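Local coordinates for protein yojF (Bacillus subtilis, PDB 1NJH) that is of unknown function, a small DUF1806-family protein built from an antiparallel sheet and one short helix, at residues A[10-13]-A[14-18]. Numbering follows the deposited sequence. Where two conformers were deposited one is given.
Sequences EDVQ and ASLER
Gln13 swings CG to the far side from its backbone N (chi1 180°) and then bends at the next bond (chi2 64°), which turns its amide toward Glu17, whose CG lies beside its own backbone N and whose chain then runs out extended. The two side chains cross, their amide and carboxylate planes 70° apart. Gln13 NE2 donates to Glu17 OE2 over 2.9 Å, a bent bond that reaches the oxygen from above the carboxylate plane rather than within it. Such i to i+4 pairing follows one turn of an alpha helix, and the backbone beneath keeps the same spacing: Glu17 N donates to Gln13 O at 3.1 Å, while Leu16 N donates to Val12 O at 2.8 Å.

The turn belongs to helix 9-18, which packs against the antiparallel sheet of this DUF1806 protein. Val12 and Leu16 point the same way, side by side, with Val12 CG1 4.0 Å from Leu16 CD1; both are buried, Val12 on Met97 and Ile62, Leu16 on Leu95 and Val70. Gln13 also binds the backbone of strand 45-63, NE2 giving to Ala60 O and OE1 accepting from Ile62 N, so its amide is fixed by three bonds and links the exposed Glu17 to the sheet. A leucine in place of Gln13 would probably leave Glu17 OE2 without this donor and the strand's carbonyl and N-H without their side-chain partners. Asp11, just before Val12, hydrogen-bonds through OD1 to Tyr87 OH on strand 78-89.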
# COMPACT_ATOMS: atom_id res chain seq x y z
N GLU A 10 23.28 1.26 -5.43
CA GLU A 10 23.47 0.75 -6.79
C GLU A 10 23.01 -0.69 -7.01
O GLU A 10 22.55 -1.02 -8.11
CB GLU A 10 24.94 0.89 -7.20
CG GLU A 10 25.32 2.28 -7.73
CD GLU A 10 25.11 3.39 -6.71
OE1 GLU A 10 23.95 3.64 -6.33
OE2 GLU A 10 26.11 4.02 -6.30
N ASP A 11 23.14 -1.53 -5.98
CA ASP A 11 22.73 -2.94 -6.09
C ASP A 11 21.21 -3.03 -6.12
O ASP A 11 20.65 -3.82 -6.88
CB ASP A 11 23.28 -3.76 -4.90
CG ASP A 11 23.23 -5.27 -5.15
OD1 ASP A 11 22.93 -6.03 -4.19
OD2 ASP A 11 23.50 -5.72 -6.29
N VAL A 12 20.54 -2.22 -5.31
CA VAL A 12 19.08 -2.22 -5.29
C VAL A 12 18.56 -1.73 -6.63
O VAL A 12 17.64 -2.32 -7.21
CB VAL A 12 18.52 -1.31 -4.17
CG1 VAL A 12 17.01 -1.17 -4.34
CG2 VAL A 12 18.82 -1.91 -2.81
N GLN A 13 19.17 -0.65 -7.13
CA GLN A 13 18.77 -0.10 -8.42
C GLN A 13 18.89 -1.16 -9.50
O GLN A 13 18.00 -1.32 -10.33
CB GLN A 13 19.63 1.11 -8.79
CG GLN A 13 19.25 1.72 -10.13
CD GLN A 13 17.83 2.30 -10.13
OE1 GLN A 13 17.46 3.04 -9.21
NE2 GLN A 13 17.06 1.97 -11.15
N ALA A 14 19.99 -1.89 -9.49
CA ALA A 14 20.19 -2.95 -10.48
C ALA A 14 19.13 -4.03 -10.33
O ALA A 14 18.65 -4.59 -11.31
CB ALA A 14 21.58 -3.56 -10.32
N SER A 15 18.75 -4.32 -9.09
CA SER A 15 17.74 -5.34 -8.82
C SER A 15 16.35 -4.88 -9.28
O SER A 15 15.57 -5.67 -9.83
CB SER A 15 17.71 -5.67 -7.33
OG SER A 15 16.79 -6.71 -7.05
N LEU A 16 16.04 -3.61 -9.07
CA LEU A 16 14.74 -3.08 -9.48
C LEU A 16 14.59 -3.16 -11.00
O LEU A 16 13.55 -3.57 -11.51
CB LEU A 16 14.56 -1.63 -9.02
CG LEU A 16 14.44 -1.35 -7.51
CD1 LEU A 16 14.55 0.16 -7.26
CD2 LEU A 16 13.11 -1.86 -6.96
N GLU A 17 15.63 -2.75 -11.73
CA GLU A 17 15.56 -2.78 -13.19
C GLU A 17 15.40 -4.21 -13.70
O GLU A 17 14.87 -4.44 -14.79
CB GLU A 17 16.82 -2.12 -13.76
CG GLU A 17 17.04 -0.76 -13.14
CD GLU A 17 18.29 -0.05 -13.60
OE1 GLU A 17 19.30 -0.72 -13.89
OE2 GLU A 17 18.27 1.20 -13.63
N ARG A 18 15.84 -5.16 -12.89
CA ARG A 18 15.75 -6.57 -13.23
C ARG A 18 14.30 -7.01 -13.40
O ARG A 18 13.96 -7.75 -14.32
CB ARG A 18 16.41 -7.39 -12.12
CG ARG A 18 16.47 -8.89 -12.37
CD ARG A 18 16.82 -9.61 -11.07
NE ARG A 18 17.95 -8.99 -10.39
CZ ARG A 18 18.31 -9.25 -9.14
NH1 ARG A 18 17.63 -10.13 -8.42
NH2 ARG A 18 19.36 -8.63 -8.60